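Local atomic coordinates of aspartate aminotransferase (Rhodobacter sphaeroides, PDB entry 3NRA), a protein that probably transfers the amino group of L-aspartate to 2-oxoglutarate with pyridoxal 5'-phosphate as cofactor, giving oxaloacetate and L-glutamate. Residues Ala26-Leu31 with Pro351-Lys356; Val132-Phe137 with Pro374-Ser379; Asp317-Val322 with Leu382-Asp387. All coordinates share one frame; numbering follows the deposited sequence.

Contact 1 lies near the surface, contact 3 is wholly buried, and contact 2 is buried with an exposed edge. Contact 1 lays an N-terminal loop on helix 351-362 through leucine methyls, the carbon parts of charged side chains and one bridging water. Contact 2 joins the end of strand 128-133 to the loop between strands 364-368 and 380-383 of the smaller sheet. Its chemistry is apolar inside and watery outside. Contact 3 is apolar and sets helix 304-324 on the end of strand 380-383 and the turn after it. Contacts 2 and 3 thus lie at the two ends of this strand. Contacts 1 and 2 touch where Pro351 CB meets Ala377 O at 3.2 Å.

Contact 1. Residues Ala26-Leu31 with Pro351-Lys356; sequences AGLEAL and PAEFVK
Leu28 lays its two methyls on successive parts of the helix face made by Glu353 and Lys356. CD2 faces the aliphatic part of Glu353 and lies 4.0 Å from its CG. CD1 reaches Lys356 CB at 3.8 Å, and here the two side chains run at about a right angle. Glu353 and Lys356 are three residues apart, so they sit one turn from each other on the helix.

Leu31 also meets Glu353 at about a right angle, but at its end. Its CD1 stands above the flat face of the carboxylate, 3.4 Å from Glu353 CD. Glu353 OE1 accepts from the backbone N of Ala350, which limits the rotation of the group. This is one half of a capping box, with Glu353 as third residue of the helix; Ala350 has no side chain to return the bond. The Glu353 CG is anti to its carbonyl carbon (chi1 -63°), which turns the chain back toward the helix start.

The loop folds back so that both leucines point at the helix, and Leu31 N bonds to Leu28 O. On the outer side the extended Lys356 chain ends at a water. This water accepts from Lys356 NZ at 2.8 Å and donates to Ala26 O at 2.9 Å. The contact is a loop-on-helix packing: the loop between helix 4-9 and strand 42-43 lies across the start of helix 351-362, whose other face packs through Phe354 on helix 388-404.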
ATOM      1  N   ALA B  26      -8.502  31.928  13.710  1.00 25.80           N
ATOM      2  CA  ALA B  26      -9.245  32.577  12.649  1.00 25.74           C
ATOM      3  C   ALA B  26     -10.617  31.963  12.577  1.00 25.91           C
ATOM      4  O   ALA B  26     -10.756  30.723  12.575  1.00 25.72           O
ATOM      5  CB  ALA B  26      -8.505  32.444  11.279  1.00 27.09           C
ATOM      6  N   GLY B  27     -11.639  32.822  12.627  1.00 20.58           N
ATOM      7  CA  GLY B  27     -13.037  32.369  12.674  1.00 21.17           C
ATOM      8  C   GLY B  27     -13.552  32.024  14.077  1.00 21.41           C
ATOM      9  O   GLY B  27     -14.708  31.754  14.236  1.00 21.97           O
ATOM     10  N   LEU B  28     -12.681  32.059  15.094  1.00 21.80           N
ATOM     11  CA  LEU B  28     -13.072  31.722  16.462  1.00 20.95           C
ATOM     12  C   LEU B  28     -12.948  32.911  17.441  1.00 19.68           C
ATOM     13  O   LEU B  28     -13.105  32.735  18.633  1.00 18.25           O
ATOM     14  CB  LEU B  28     -12.214  30.554  16.969  1.00 21.12           C
ATOM     15  CG  LEU B  28     -12.208  29.273  16.124  1.00 21.08           C
ATOM     16  CD1 LEU B  28     -11.221  28.268  16.717  1.00 18.85           C
ATOM     17  CD2 LEU B  28     -13.586  28.679  16.023  1.00 19.66           C
ATOM     18  N   GLU B  29     -12.701  34.117  16.941  1.00 19.58           N
ATOM     19  CA  GLU B  29     -12.313  35.210  17.824  1.00 19.29           C
ATOM     20  C   GLU B  29     -13.484  35.664  18.705  1.00 19.11           C
ATOM     21  O   GLU B  29     -13.274  36.076  19.843  1.00 18.04           O
ATOM     22  CB  GLU B  29     -11.708  36.385  17.054  1.00 19.28           C
ATOM     23  CG  GLU B  29     -10.408  36.044  16.264  1.00 18.25           C
ATOM     24  CD  GLU B  29     -10.685  35.744  14.790  1.00 18.43           C
ATOM     25  OE1 GLU B  29     -11.786  35.264  14.483  1.00 16.63           O
ATOM     26  OE2 GLU B  29      -9.795  35.980  13.939  1.00 21.28           O
ATOM     27  N   ALA B  30     -14.706  35.559  18.174  1.00 18.13           N
ATOM     28  CA  ALA B  30     -15.931  35.898  18.918  1.00 18.79           C
ATOM     29  C   ALA B  30     -16.402  34.783  19.871  1.00 18.69           C
ATOM     30  O   ALA B  30     -17.274  35.008  20.723  1.00 18.37           O
ATOM     31  CB  ALA B  30     -17.091  36.275  17.903  1.00 18.72           C
ATOM     32  N   LEU B  31     -15.817  33.585  19.724  1.00 19.73           N
ATOM     33  CA  LEU B  31     -16.251  32.375  20.439  1.00 19.53           C
ATOM     34  C   LEU B  31     -15.321  31.964  21.581  1.00 19.15           C
ATOM     35  O   LEU B  31     -15.757  31.310  22.520  1.00 18.41           O
ATOM     36  CB  LEU B  31     -16.351  31.215  19.453  1.00 19.82           C
ATOM     37  CG  LEU B  31     -17.234  31.425  18.225  1.00 20.35           C
ATOM     38  CD1 LEU B  31     -17.230  30.181  17.395  1.00 19.98           C
ATOM     39  CD2 LEU B  31     -18.677  31.828  18.623  1.00 21.08           C
ATOM     40  N   PRO B 351     -19.701  21.628  17.718  1.00 20.56           N
ATOM     41  CA  PRO B 351     -18.725  20.561  17.945  1.00 19.08           C
ATOM     42  C   PRO B 351     -17.382  20.735  17.217  1.00 18.53           C
ATOM     43  O   PRO B 351     -16.329  20.573  17.847  1.00 16.65           O
ATOM     44  CB  PRO B 351     -19.451  19.324  17.440  1.00 20.45           C
ATOM     45  CG  PRO B 351     -20.938  19.624  17.749  1.00 20.55           C
ATOM     46  CD  PRO B 351     -21.079  21.096  17.512  1.00 20.92           C
ATOM     47  N   ALA B 352     -17.413  21.110  15.931  1.00 17.15           N
ATOM     48  CA  ALA B 352     -16.172  21.286  15.172  1.00 17.32           C
ATOM     49  C   ALA B 352     -15.308  22.438  15.743  1.00 17.17           C
ATOM     50  O   ALA B 352     -14.063  22.355  15.759  1.00 16.52           O
ATOM     51  CB  ALA B 352     -16.463  21.516  13.696  1.00 17.61           C
ATOM     52  N   GLU B 353     -15.973  23.483  16.223  1.00 16.74           N
ATOM     53  CA  GLU B 353     -15.302  24.619  16.822  1.00 17.71           C
ATOM     54  C   GLU B 353     -14.674  24.205  18.163  1.00 17.08           C
ATOM     55  O   GLU B 353     -13.576  24.602  18.461  1.00 16.73           O
ATOM     56  CB  GLU B 353     -16.287  25.812  16.980  1.00 18.05           C
ATOM     57  CG  GLU B 353     -16.831  26.346  15.609  1.00 20.94           C
ATOM     58  CD  GLU B 353     -18.011  27.338  15.724  1.00 23.46           C
ATOM     59  OE1 GLU B 353     -18.797  27.295  16.721  1.00 23.04           O
ATOM     60  OE2 GLU B 353     -18.165  28.146  14.784  1.00 24.56           O
ATOM     61  N   PHE B 354     -15.361  23.339  18.926  1.00 16.94           N
ATOM     62  CA  PHE B 354     -14.849  22.909  20.200  1.00 16.54           C
ATOM     63  C   PHE B 354     -13.576  22.082  20.047  1.00 16.75           C
ATOM     64  O   PHE B 354     -12.624  22.252  20.833  1.00 16.06           O
ATOM     65  CB  PHE B 354     -15.891  22.113  20.974  1.00 16.99           C
ATOM     66  CG  PHE B 354     -15.509  21.870  22.410  1.00 15.09           C
ATOM     67  CD1 PHE B 354     -15.404  22.935  23.304  1.00 15.79           C
ATOM     68  CD2 PHE B 354     -15.278  20.598  22.875  1.00 14.01           C
ATOM     69  CE1 PHE B 354     -15.044  22.725  24.638  1.00 15.18           C
ATOM     70  CE2 PHE B 354     -14.899  20.381  24.213  1.00 15.19           C
ATOM     71  CZ  PHE B 354     -14.778  21.454  25.084  1.00 15.50           C
ATOM     72  N   VAL B 355     -13.536  21.216  19.028  1.00 16.16           N
ATOM     73  CA  VAL B 355     -12.308  20.431  18.728  1.00 15.93           C
ATOM     74  C   VAL B 355     -11.088  21.352  18.483  1.00 16.18           C
ATOM     75  O   VAL B 355     -10.015  21.108  19.011  1.00 16.65           O
ATOM     76  CB  VAL B 355     -12.505  19.493  17.509  1.00 15.76           C
ATOM     77  CG1 VAL B 355     -11.147  18.958  17.008  1.00 13.37           C
ATOM     78  CG2 VAL B 355     -13.468  18.345  17.857  1.00 13.67           C
ATOM     79  N   LYS B 356     -11.289  22.438  17.736  1.00 17.11           N
ATOM     80  CA  LYS B 356     -10.232  23.431  17.529  1.00 17.83           C
ATOM     81  C   LYS B 356      -9.840  24.099  18.841  1.00 17.20           C
ATOM     82  O   LYS B 356      -8.664  24.279  19.119  1.00 17.22           O
ATOM     83  CB  LYS B 356     -10.667  24.471  16.525  1.00 19.08           C
ATOM     84  CG  LYS B 356     -10.865  23.902  15.108  1.00 21.76           C
ATOM     85  CD  LYS B 356     -11.433  24.924  14.146  1.00 24.49           C
ATOM     86  CE  LYS B 356     -11.484  24.355  12.705  1.00 29.75           C
ATOM     87  NZ  LYS B 356     -11.593  25.450  11.682  1.00 34.10           N
TER
HETATM   88  O   HOH W   1     -12.111  28.221  12.095  1.00 38.68           O

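Contact 2. Residues Val132-Phe137 with Pro374-Ser379; sequences VQPDYF and PHTADS
Pro134 and Thr376 make the buried, apolar part of this contact. Thr376 CG2 comes up to the proline ring in ordinary van der Waals contact, 4.0 Å from Pro134 CB and about as far from its CG and CD. The two side chains meet at about a right angle. The peptide bond before Pro134 is cis, at the place where strand 128-133 ends and the loop begins. The Thr376 torsion (chi1 55°) puts OG1 between the backbone N and the carbonyl carbon and leaves CG2 to face the ring. The buried OG1 has Gly369 O as its main partner, with Ser373 O also near enough to share the single proton.

Strand 128-133 belongs to the parallel part of the seven-stranded sheet of the aminotransferase fold, and Pro134 follows at its C-terminal end. The contact therefore ties this sheet to the loop before strand 380-383 of the smaller sheet. Gln133 bonds through its backbone to Val153 and Leu155. Beyond it, Tyr136 packs on Leu284 of the second subunit.

The other side is looser and wetter. Gln133 sends an extended chain to Pro374 and His375, both exposed. Its NE2 lies 3.6 Å from Pro374 CD. Its OE1 is at the edge of the imidazole, in the ring plane, 3.7 Å from His375 CD2. The amide stands nearly upright to the ring, with 79° between the planes. A water donates to Gln133 OE1 at 2.7 Å and is hydrogen-bonded to His375 NE2 at 2.8 Å. An alanine in place of Gln133 would remove the amide, and the water would probably lose its tie to the strand and Pro374 CD its neighbour. Pro374 CG covers one face of the imidazole, 3.7 Å above the ring centre.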
ATOM      1  N   VAL B 132     -21.880  -0.080   9.482  1.00 13.26           N
ATOM      2  CA  VAL B 132     -22.323   0.351  10.801  1.00 13.09           C
ATOM      3  C   VAL B 132     -22.035   1.855  11.002  1.00 13.41           C
ATOM      4  O   VAL B 132     -21.047   2.371  10.502  1.00 13.24           O
ATOM      5  CB  VAL B 132     -21.602  -0.457  11.911  1.00 13.34           C
ATOM      6  CG1 VAL B 132     -22.071   0.001  13.339  1.00 11.58           C
ATOM      7  CG2 VAL B 132     -21.837  -1.978  11.713  1.00 13.29           C
ATOM      8  N   GLN B 133     -22.929   2.533  11.711  1.00 13.30           N
ATOM      9  CA  GLN B 133     -22.751   3.921  12.126  1.00 13.44           C
ATOM     10  C   GLN B 133     -22.933   4.011  13.652  1.00 13.33           C
ATOM     11  O   GLN B 133     -23.963   3.610  14.168  1.00 13.95           O
ATOM     12  CB  GLN B 133     -23.794   4.812  11.428  1.00 13.54           C
ATOM     13  CG  GLN B 133     -23.674   4.831   9.923  1.00 13.95           C
ATOM     14  CD  GLN B 133     -24.563   5.856   9.287  1.00 14.55           C
ATOM     15  OE1 GLN B 133     -25.713   6.000   9.660  1.00 15.90           O
ATOM     16  NE2 GLN B 133     -24.035   6.572   8.306  1.00 16.34           N
ATOM     17  N   PRO B 134     -21.917   4.473  14.384  1.00 14.00           N
ATOM     18  CA  PRO B 134     -20.580   4.853  13.986  1.00 13.60           C
ATOM     19  C   PRO B 134     -19.672   3.664  13.727  1.00 13.58           C
ATOM     20  O   PRO B 134     -19.843   2.589  14.348  1.00 13.51           O
ATOM     21  CB  PRO B 134     -20.093   5.634  15.185  1.00 13.45           C
ATOM     22  CG  PRO B 134     -20.790   4.981  16.322  1.00 14.61           C
ATOM     23  CD  PRO B 134     -22.135   4.746  15.817  1.00 14.03           C
ATOM     24  N   ASP B 135     -18.705   3.842  12.812  1.00 13.51           N
ATOM     25  CA  ASP B 135     -17.658   2.864  12.624  1.00 13.08           C
ATOM     26  C   ASP B 135     -16.419   3.526  11.946  1.00 13.92           C
ATOM     27  O   ASP B 135     -16.353   4.750  11.760  1.00 13.80           O
ATOM     28  CB  ASP B 135     -18.198   1.670  11.792  1.00 13.93           C
ATOM     29  CG  ASP B 135     -17.532   0.325  12.152  1.00 12.94           C
ATOM     30  OD1 ASP B 135     -16.329   0.320  12.460  1.00 15.49           O
ATOM     31  OD2 ASP B 135     -18.199  -0.737  12.048  1.00 11.80           O
ATOM     32  N   TYR B 136     -15.440   2.707  11.636  1.00 13.97           N
ATOM     33  CA  TYR B 136     -14.122   3.155  11.226  1.00 14.26           C
ATOM     34  C   TYR B 136     -14.205   4.128  10.037  1.00 14.40           C
ATOM     35  O   TYR B 136     -15.029   3.945   9.122  1.00 14.00           O
ATOM     36  CB  TYR B 136     -13.299   1.909  10.862  1.00 13.63           C
ATOM     37  CG  TYR B 136     -11.893   2.156  10.448  1.00 14.29           C
ATOM     38  CD1 TYR B 136     -10.932   2.567  11.377  1.00 15.33           C
ATOM     39  CD2 TYR B 136     -11.467   1.870   9.155  1.00 13.97           C
ATOM     40  CE1 TYR B 136      -9.613   2.758  11.011  1.00 13.17           C
ATOM     41  CE2 TYR B 136     -10.164   2.059   8.787  1.00 12.58           C
ATOM     42  CZ  TYR B 136      -9.228   2.494   9.741  1.00 14.15           C
ATOM     43  OH  TYR B 136      -7.914   2.684   9.390  1.00 16.46           O
ATOM     44  N   PHE B 137     -13.359   5.165  10.073  1.00 14.67           N
ATOM     45  CA  PHE B 137     -13.414   6.306   9.107  1.00 15.73           C
ATOM     46  C   PHE B 137     -13.360   5.855   7.647  1.00 14.67           C
ATOM     47  O   PHE B 137     -14.031   6.430   6.781  1.00 14.74           O
ATOM     48  CB  PHE B 137     -12.289   7.358   9.406  1.00 15.41           C
ATOM     49  CG  PHE B 137     -10.990   7.108   8.650  1.00 19.58           C
ATOM     50  CD1 PHE B 137     -10.084   6.158   9.087  1.00 21.04           C
ATOM     51  CD2 PHE B 137     -10.713   7.791   7.452  1.00 21.03           C
ATOM     52  CE1 PHE B 137      -8.924   5.856   8.331  1.00 22.12           C
ATOM     53  CE2 PHE B 137      -9.554   7.514   6.724  1.00 24.01           C
ATOM     54  CZ  PHE B 137      -8.660   6.541   7.172  1.00 23.54           C
ATOM     55  N   PRO B 374     -22.311  10.692  10.444  1.00 15.77           N
ATOM     56  CA  PRO B 374     -22.867  12.047  10.452  1.00 16.76           C
ATOM     57  C   PRO B 374     -23.725  12.349  11.686  1.00 17.29           C
ATOM     58  O   PRO B 374     -23.987  13.491  11.967  1.00 19.02           O
ATOM     59  CB  PRO B 374     -23.735  12.063   9.197  1.00 17.30           C
ATOM     60  CG  PRO B 374     -24.094  10.646   8.972  1.00 17.69           C
ATOM     61  CD  PRO B 374     -22.953   9.847   9.424  1.00 15.98           C
ATOM     62  N   HIS B 375     -24.114  11.310  12.415  1.00 17.21           N
ATOM     63  CA  HIS B 375     -25.020  11.421  13.531  1.00 17.43           C
ATOM     64  C   HIS B 375     -24.323  11.315  14.891  1.00 16.70           C
ATOM     65  O   HIS B 375     -24.987  11.223  15.891  1.00 16.88           O
ATOM     66  CB  HIS B 375     -26.056  10.313  13.426  1.00 17.29           C
ATOM     67  CG  HIS B 375     -26.696  10.231  12.095  1.00 18.19           C
ATOM     68  ND1 HIS B 375     -27.328  11.303  11.515  1.00 16.42           N
ATOM     69  CD2 HIS B 375     -26.769   9.217  11.198  1.00 19.90           C
ATOM     70  CE1 HIS B 375     -27.800  10.947  10.336  1.00 17.79           C
ATOM     71  NE2 HIS B 375     -27.468   9.689  10.113  1.00 16.15           N
ATOM     72  N   THR B 376     -22.991  11.304  14.908  1.00 16.77           N
ATOM     73  CA  THR B 376     -22.224  11.315  16.148  1.00 16.03           C
ATOM     74  C   THR B 376     -21.358  12.576  16.188  1.00 16.52           C
ATOM     75  O   THR B 376     -20.172  12.530  16.594  1.00 15.54           O
ATOM     76  CB  THR B 376     -21.323  10.042  16.296  1.00 16.10           C
ATOM     77  OG1 THR B 376     -20.477   9.902  15.151  1.00 16.03           O
ATOM     78  CG2 THR B 376     -22.175   8.772  16.483  1.00 16.45           C
ATOM     79  N   ALA B 377     -21.955  13.705  15.801  1.00 15.56           N
ATOM     80  CA  ALA B 377     -21.224  14.961  15.662  1.00 16.95           C
ATOM     81  C   ALA B 377     -20.799  15.546  17.015  1.00 16.84           C
ATOM     82  O   ALA B 377     -19.760  16.180  17.111  1.00 16.83           O
ATOM     83  CB  ALA B 377     -22.072  15.998  14.878  1.00 17.69           C
ATOM     84  N   ASP B 378     -21.586  15.295  18.057  1.00 17.08           N
ATOM     85  CA  ASP B 378     -21.273  15.849  19.395  1.00 17.59           C
ATOM     86  C   ASP B 378     -20.419  14.922  20.256  1.00 16.39           C
ATOM     87  O   ASP B 378     -20.177  15.215  21.412  1.00 15.89           O
ATOM     88  CB  ASP B 378     -22.555  16.339  20.153  1.00 18.55           C
ATOM     89  CG  ASP B 378     -23.585  15.237  20.388  1.00 21.47           C
ATOM     90  OD1 ASP B 378     -23.388  14.069  19.946  1.00 24.92           O
ATOM     91  OD2 ASP B 378     -24.630  15.561  21.001  1.00 26.30           O
ATOM     92  N   SER B 379     -19.902  13.841  19.650  1.00 15.41           N
ATOM     93  CA  SER B 379     -18.861  13.000  20.274  1.00 14.07           C
ATOM     94  C   SER B 379     -17.465  13.300  19.726  1.00 13.74           C
ATOM     95  O   SER B 379     -17.332  13.873  18.669  1.00 13.63           O
ATOM     96  CB  SER B 379     -19.213  11.519  20.077  1.00 13.83           C
ATOM     97  OG  SER B 379     -20.465  11.240  20.716  1.00 12.94           O
TER
HETATM   98  O   HOH W   2     -27.366   7.608   8.284  1.00 17.84           O

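Contact 3. Residues Asp317-Val322 with Leu382-Asp387; sequences DELLHV and LNFSQD
Leu319 touches Phe384 at the root of its side chain: the methyl CD1 lies 3.6 Å from Phe384 CB. Toward the ring itself the methyl comes in at a slant. The same CD1 is 4.5 Å from Leu382 CD2, a looser apolar touch. This is a helix packed on a sheet edge-on to its last residues: helix 304-324 lies on the end of strand 380-383, in the small four-stranded sheet, and on the turn that follows it. Leu382 and Phe384 are two residues apart and point toward the helix, while Asn383 between them points away.

The next shell closes round these three side chains. Leu319 also rests on Leu340 of the neighbouring strand and on Ala395 of helix 388-404. The Phe384 CG sits between its backbone N and carbonyl carbon (chi1 64°), which carries the ring along helix 304-324, where it meets Ile315 and Arg316.

Behind Phe384 the chain is held by polar side chains of its own. Asn383 accepts twice, once through its side chain and once through its backbone. Its OD1 takes a bond from Ser385 N at 2.9 Å, in an Asx turn. The donor lies nearly in line with the C=O bond, at 163°. Ser385 is the centre of an inverse gamma turn. Its OG is hydrogen-bonded to His312, on the helix that carries Leu319. Asp387 ends the segment as the N-cap of helix 388-404, where its side chain caps a backbone N. Between the two, Gln386 folds back on the turn. Its NE2 donates to Asn383 O at 2.9 Å, tilted 28° from the carbonyl plane, while Asn383 O itself lies close to the plane of the Gln386 amide.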
ATOM      1  N   ASP B 317      -9.747   3.144  32.968  1.00 16.82           N
ATOM      2  CA  ASP B 317     -10.603   3.358  34.149  1.00 17.45           C
ATOM      3  C   ASP B 317     -10.492   4.765  34.732  1.00 17.92           C
ATOM      4  O   ASP B 317     -11.491   5.331  35.187  1.00 17.21           O
ATOM      5  CB  ASP B 317     -10.277   2.334  35.252  1.00 18.84           C
ATOM      6  CG  ASP B 317     -10.703   0.907  34.891  1.00 20.13           C
ATOM      7  OD1 ASP B 317     -11.422   0.721  33.892  1.00 21.11           O
ATOM      8  OD2 ASP B 317     -10.299  -0.023  35.620  1.00 24.68           O
ATOM      9  N   GLU B 318      -9.282   5.308  34.792  1.00 18.59           N
ATOM     10  CA  GLU B 318      -9.111   6.664  35.316  0.60 19.54           C
ATOM     11  C   GLU B 318      -9.643   7.696  34.331  1.00 18.62           C
ATOM     12  O   GLU B 318     -10.238   8.650  34.734  1.00 19.44           O
ATOM     13  CB  GLU B 318      -7.658   6.978  35.701  0.60 19.82           C
ATOM     14  CG  GLU B 318      -7.559   8.233  36.636  0.60 23.10           C
ATOM     15  CD  GLU B 318      -6.137   8.519  37.149  0.60 25.85           C
ATOM     16  OE1 GLU B 318      -5.165   7.932  36.617  0.60 28.74           O
ATOM     17  OE2 GLU B 318      -6.001   9.335  38.083  0.60 28.10           O
ATOM     18  N   LEU B 319      -9.454   7.480  33.032  1.00 18.38           N
ATOM     19  CA  LEU B 319     -10.057   8.393  32.046  1.00 18.22           C
ATOM     20  C   LEU B 319     -11.561   8.375  32.131  1.00 17.49           C
ATOM     21  O   LEU B 319     -12.189   9.421  32.041  1.00 18.34           O
ATOM     22  CB  LEU B 319      -9.627   8.079  30.620  1.00 18.01           C
ATOM     23  CG  LEU B 319      -8.224   8.535  30.167  1.00 19.10           C
ATOM     24  CD1 LEU B 319      -8.192   8.652  28.659  1.00 18.39           C
ATOM     25  CD2 LEU B 319      -7.792   9.847  30.777  1.00 19.69           C
ATOM     26  N   LEU B 320     -12.143   7.203  32.321  1.00 16.93           N
ATOM     27  CA  LEU B 320     -13.586   7.095  32.442  1.00 16.87           C
ATOM     28  C   LEU B 320     -14.085   7.824  33.671  1.00 18.05           C
ATOM     29  O   LEU B 320     -15.047   8.556  33.594  1.00 18.23           O
ATOM     30  CB  LEU B 320     -14.031   5.634  32.469  1.00 16.74           C
ATOM     31  CG  LEU B 320     -14.114   4.928  31.106  1.00 16.05           C
ATOM     32  CD1 LEU B 320     -14.363   3.434  31.311  1.00 14.35           C
ATOM     33  CD2 LEU B 320     -15.220   5.563  30.229  1.00 14.00           C
ATOM     34  N   HIS B 321     -13.378   7.671  34.787  1.00 18.84           N
ATOM     35  CA  HIS B 321     -13.716   8.394  36.005  1.00 20.88           C
ATOM     36  C   HIS B 321     -13.776   9.933  35.791  1.00 20.18           C
ATOM     37  O   HIS B 321     -14.732  10.587  36.219  1.00 20.62           O
ATOM     38  CB  HIS B 321     -12.718   8.096  37.103  1.00 20.84           C
ATOM     39  CG  HIS B 321     -13.092   8.689  38.410  1.00 26.72           C
ATOM     40  ND1 HIS B 321     -14.118   8.188  39.190  1.00 30.32           N
ATOM     41  CD2 HIS B 321     -12.607   9.773  39.069  1.00 31.70           C
ATOM     42  CE1 HIS B 321     -14.232   8.928  40.282  1.00 34.18           C
ATOM     43  NE2 HIS B 321     -13.333   9.901  40.227  1.00 32.65           N
ATOM     44  N   VAL B 322     -12.739  10.474  35.151  1.00 19.48           N
ATOM     45  CA  VAL B 322     -12.635  11.909  34.875  1.00 19.02           C
ATOM     46  C   VAL B 322     -13.745  12.384  33.930  1.00 18.62           C
ATOM     47  O   VAL B 322     -14.419  13.358  34.228  1.00 20.05           O
ATOM     48  CB  VAL B 322     -11.248  12.268  34.272  1.00 18.56           C
ATOM     49  CG1 VAL B 322     -11.238  13.724  33.748  1.00 19.08           C
ATOM     50  CG2 VAL B 322     -10.128  12.058  35.317  1.00 19.74           C
ATOM     51  N   LEU B 382     -10.965   9.516  21.495  1.00 13.85           N
ATOM     52  CA  LEU B 382      -9.651   9.545  22.089  1.00 14.36           C
ATOM     53  C   LEU B 382      -9.012   8.207  21.889  1.00 14.50           C
ATOM     54  O   LEU B 382      -9.615   7.200  22.191  1.00 14.62           O
ATOM     55  CB  LEU B 382      -9.762   9.821  23.578  1.00 14.72           C
ATOM     56  CG  LEU B 382      -9.975  11.285  23.994  1.00 16.55           C
ATOM     57  CD1 LEU B 382     -11.350  11.749  23.628  1.00 17.79           C
ATOM     58  CD2 LEU B 382      -9.730  11.462  25.509  1.00 15.49           C
ATOM     59  N   ASN B 383      -7.779   8.184  21.406  1.00 14.11           N
ATOM     60  CA  ASN B 383      -6.956   6.992  21.546  1.00 15.01           C
ATOM     61  C   ASN B 383      -6.140   7.140  22.826  1.00 14.89           C
ATOM     62  O   ASN B 383      -5.239   7.983  22.894  1.00 15.33           O
ATOM     63  CB  ASN B 383      -6.043   6.786  20.309  1.00 14.37           C
ATOM     64  CG  ASN B 383      -5.178   5.518  20.413  1.00 17.60           C
ATOM     65  OD1 ASN B 383      -4.650   5.202  21.480  1.00 17.40           O
ATOM     66  ND2 ASN B 383      -5.018   4.806  19.288  1.00 17.13           N
ATOM     67  N   PHE B 384      -6.441   6.318  23.829  1.00 14.85           N
ATOM     68  CA  PHE B 384      -5.811   6.456  25.140  1.00 14.83           C
ATOM     69  C   PHE B 384      -4.591   5.555  25.369  1.00 14.92           C
ATOM     70  O   PHE B 384      -4.109   5.445  26.497  1.00 15.85           O
ATOM     71  CB  PHE B 384      -6.855   6.310  26.296  1.00 15.17           C
ATOM     72  CG  PHE B 384      -7.515   4.958  26.381  1.00 15.09           C
ATOM     73  CD1 PHE B 384      -6.946   3.929  27.128  1.00 15.33           C
ATOM     74  CD2 PHE B 384      -8.755   4.742  25.785  1.00 14.21           C
ATOM     75  CE1 PHE B 384      -7.588   2.673  27.243  1.00 14.67           C
ATOM     76  CE2 PHE B 384      -9.393   3.530  25.897  1.00 15.43           C
ATOM     77  CZ  PHE B 384      -8.797   2.477  26.636  1.00 16.12           C
ATOM     78  N   SER B 385      -4.023   4.988  24.311  1.00 14.84           N
ATOM     79  CA  SER B 385      -2.698   4.349  24.434  1.00 14.83           C
ATOM     80  C   SER B 385      -1.630   5.439  24.474  1.00 15.21           C
ATOM     81  O   SER B 385      -0.966   5.735  23.473  1.00 15.16           O
ATOM     82  CB  SER B 385      -2.456   3.335  23.325  1.00 14.62           C
ATOM     83  OG  SER B 385      -1.263   2.620  23.566  1.00 12.85           O
ATOM     84  N   GLN B 386      -1.510   6.044  25.664  1.00 15.87           N
ATOM     85  CA  GLN B 386      -0.753   7.268  25.898  1.00 16.10           C
ATOM     86  C   GLN B 386       0.045   7.109  27.170  1.00 17.18           C
ATOM     87  O   GLN B 386      -0.157   6.138  27.934  1.00 17.58           O
ATOM     88  CB  GLN B 386      -1.691   8.458  26.080  1.00 16.28           C
ATOM     89  CG  GLN B 386      -2.652   8.739  24.894  1.00 14.80           C
ATOM     90  CD  GLN B 386      -1.928   9.146  23.632  1.00 16.14           C
ATOM     91  OE1 GLN B 386      -0.790   9.714  23.676  1.00 15.17           O
ATOM     92  NE2 GLN B 386      -2.554   8.851  22.472  1.00 11.76           N
ATOM     93  N   ASP B 387       0.927   8.073  27.428  1.00 17.59           N
ATOM     94  CA  ASP B 387       1.505   8.232  28.755  1.00 18.80           C
ATOM     95  C   ASP B 387       0.354   8.402  29.765  1.00 19.08           C
ATOM     96  O   ASP B 387      -0.514   9.221  29.555  1.00 17.45           O
ATOM     97  CB  ASP B 387       2.433   9.443  28.805  1.00 18.52           C
ATOM     98  CG  ASP B 387       3.008   9.688  30.208  1.00 21.50           C
ATOM     99  OD1 ASP B 387       4.064   9.094  30.535  1.00 21.91           O
ATOM    100  OD2 ASP B 387       2.417  10.482  30.979  1.00 22.02           O
TER